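Local coordinates for protein HP0721 (Helicobacter pylori, PDB 2XRH), which is a secreted protein of unknown function from the DUF1104 family, whose helical fold holds a bound nicotinic acid in this truncated form, at residues Lys78-Lys81 with Glu82-Lys86. Numbering follows the deposited sequence.
Sequences KAVK and EALKK
K78, A79, V80 and K81 each offer a carbonyl oxygen to the amide N-H four residues on, in E82, A83, L84 and K85, the uninterrupted i to i+4 ladder of an alpha-helix. Both segments belong to helix 70-86, and L84 N, 2.9 Å from V80 O, meets its acceptor more nearly head-on than the other three donors do. K81 O keeps its helical bond and accepts a second donor. K85 N reaches it at 3.0 Å, while K85 NZ comes to the same K81 O at 2.7 Å from the opposite face of the carbonyl plane, with a C=O...N angle of 122°. In this crystal, where K85 also touches a neighbouring molecule, the lysine folds back on its own helix: CG lies anti to the carbonyl carbon (chi1 -61°), and bends at chi2, chi3 and chi4 then curl the chain round K81 O. The turn is tight, since K85 CE comes within 3.5 Å of K81 CG. K81 also runs beside E82, but K81 NZ and E82 OE2 stay 4.8 Å apart, so any attraction is probably weak. V80 CG1 meets L84 CD1 at 3.8 Å. V80 also touches I31 of helix 31-44, while L84 packs on T35 and M92; I31, T35 and M92 all belong to the nicotinic acid pocket. This part of the helix is thus two-sided: buried V80 touches the ligand and buried L84 packs on pocket residues, whereas K78, K81 and E82 are exposed, and the K85 ammonium, probably charged, spends one N-H on a main-chain carbonyl near the helix C-terminus, where the dipole should welcome positive charge.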
ATOM      1  N   LYS A  78       7.993  -3.003   2.794  1.00 11.35           N
ATOM      2  CA  LYS A  78       8.308  -4.446   2.793  1.00 12.41           C
ATOM      3  C   LYS A  78       9.333  -4.770   3.888  1.00 12.74           C
ATOM      4  O   LYS A  78       9.230  -5.767   4.613  1.00 12.43           O
ATOM      5  CB  LYS A  78       8.772  -4.896   1.432  1.00 13.97           C
ATOM      6  CG  LYS A  78       7.673  -4.902   0.379  1.00 18.59           C
ATOM      7  CD  LYS A  78       8.125  -5.687  -0.862  1.00 25.02           C
ATOM      8  CE  LYS A  78       7.011  -5.808  -1.866  1.00 29.80           C
ATOM      9  NZ  LYS A  78       7.459  -5.754  -3.312  1.00 34.84           N
ATOM     10  N   ALA A  79      10.328  -3.922   4.022  1.00 10.75           N
ATOM     11  CA  ALA A  79      11.366  -4.121   5.013  1.00 10.58           C
ATOM     12  C   ALA A  79      10.778  -3.966   6.432  1.00 10.27           C
ATOM     13  O   ALA A  79      11.164  -4.673   7.368  1.00 10.89           O
ATOM     14  CB  ALA A  79      12.584  -3.185   4.783  1.00 11.26           C
ATOM     15  N   VAL A  80       9.868  -3.011   6.596  1.00 11.03           N
ATOM     16  CA  VAL A  80       9.204  -2.796   7.859  1.00 11.15           C
ATOM     17  C   VAL A  80       8.405  -4.058   8.210  1.00 10.86           C
ATOM     18  O   VAL A  80       8.477  -4.545   9.327  1.00 11.09           O
ATOM     19  CB  VAL A  80       8.317  -1.519   7.867  1.00 10.26           C
ATOM     20  CG1 VAL A  80       7.328  -1.575   8.999  1.00 11.41           C
ATOM     21  CG2 VAL A  80       9.203  -0.244   7.958  1.00 11.45           C
ATOM     22  N   LYS A  81       7.660  -4.573   7.267  1.00 11.26           N
ATOM     23  CA  LYS A  81       6.822  -5.750   7.506  1.00 12.23           C
ATOM     24  C   LYS A  81       7.692  -6.900   7.969  1.00 13.24           C
ATOM     25  O   LYS A  81       7.378  -7.568   8.942  1.00 15.37           O
ATOM     26  CB  LYS A  81       6.070  -6.131   6.227  1.00 14.06           C
ATOM     27  CG  LYS A  81       5.242  -7.393   6.299  1.00 19.83           C
ATOM     28  CD  LYS A  81       4.323  -7.617   5.048  1.00 27.55           C
ATOM     29  CE  LYS A  81       5.055  -8.123   3.825  1.00 32.17           C
ATOM     30  NZ  LYS A  81       4.210  -9.003   2.979  1.00 36.60           N
ATOM     31  N   GLU A  82       8.794  -7.111   7.284  1.00 13.91           N
ATOM     32  CA  GLU A  82       9.729  -8.169   7.648  1.00 14.23           C
ATOM     33  C   GLU A  82      10.377  -7.968   8.989  1.00 13.42           C
ATOM     34  O   GLU A  82      10.481  -8.930   9.769  1.00 13.42           O
ATOM     35  CB  GLU A  82      10.763  -8.312   6.559  1.00 16.33           C
ATOM     36  CG  GLU A  82      10.213  -8.880   5.298  1.00 21.02           C
ATOM     37  CD  GLU A  82       9.522 -10.205   5.533  1.00 27.04           C
ATOM     38  OE1 GLU A  82      10.260 -11.104   6.006  1.00 31.57           O
ATOM     39  OE2 GLU A  82       8.263 -10.333   5.272  1.00 31.52           O
ATOM     40  N   ALA A  83      10.794  -6.745   9.292  1.00 12.18           N
ATOM     41  CA  ALA A  83      11.355  -6.450  10.589  1.00 12.22           C
ATOM     42  C   ALA A  83      10.340  -6.729  11.690  1.00 13.00           C
ATOM     43  O   ALA A  83      10.681  -7.272  12.721  1.00 14.63           O
ATOM     44  CB  ALA A  83      11.883  -5.011  10.669  1.00 12.90           C
ATOM     45  N   LEU A  84       9.097  -6.305  11.500  1.00 13.04           N
ATOM     46  CA  LEU A  84       8.098  -6.509  12.503  1.00 14.49           C
ATOM     47  C   LEU A  84       7.883  -8.006  12.733  1.00 16.35           C
ATOM     48  O   LEU A  84       7.716  -8.426  13.888  1.00 18.54           O
ATOM     49  CB  LEU A  84       6.775  -5.876  12.098  1.00 14.06           C
ATOM     50  CG  LEU A  84       6.762  -4.362  12.240  1.00 14.72           C
ATOM     51  CD1 LEU A  84       5.475  -3.780  11.508  1.00 16.73           C
ATOM     52  CD2 LEU A  84       6.849  -3.922  13.668  1.00 15.34           C
ATOM     53  N   LYS A  85       7.853  -8.775  11.650  1.00 17.22           N
ATOM     54  CA  LYS A  85       7.694 -10.258  11.721  1.00 20.13           C
ATOM     55  C   LYS A  85       8.789 -10.835  12.593  1.00 22.20           C
ATOM     56  O   LYS A  85       8.530 -11.629  13.535  1.00 23.41           O
ATOM     57  CB  LYS A  85       7.771 -10.914  10.349  1.00 21.55           C
ATOM     58  CG  LYS A  85       6.738 -10.532   9.315  1.00 27.10           C
ATOM     59  CD  LYS A  85       5.333 -10.404   9.847  1.00 31.03           C
ATOM     60  CE  LYS A  85       4.525  -9.293   9.114  1.00 31.52           C
ATOM     61  NZ  LYS A  85       4.801  -7.926   9.634  1.00 27.86           N
ATOM     62  N   LYS A  86      10.009 -10.421  12.317  1.00 24.55           N
ATOM     63  CA  LYS A  86      11.177 -10.975  13.028  1.00 26.74           C
ATOM     64  C   LYS A  86      11.230 -10.601  14.456  1.00 29.16           C
ATOM     65  O   LYS A  86      11.826 -11.332  15.266  1.00 31.45           O
ATOM     66  CB  LYS A  86      12.464 -10.463  12.448  1.00 26.74           C
ATOM     67  CG  LYS A  86      12.788 -11.125  11.218  1.00 25.86           C
ATOM     68  CD  LYS A  86      14.289 -10.989  10.955  1.00 27.27           C
ATOM     69  CE  LYS A  86      14.540 -11.553   9.621  1.00 26.65           C
ATOM     70  NZ  LYS A  86      13.911 -10.746   8.579  1.00 27.26           N
TER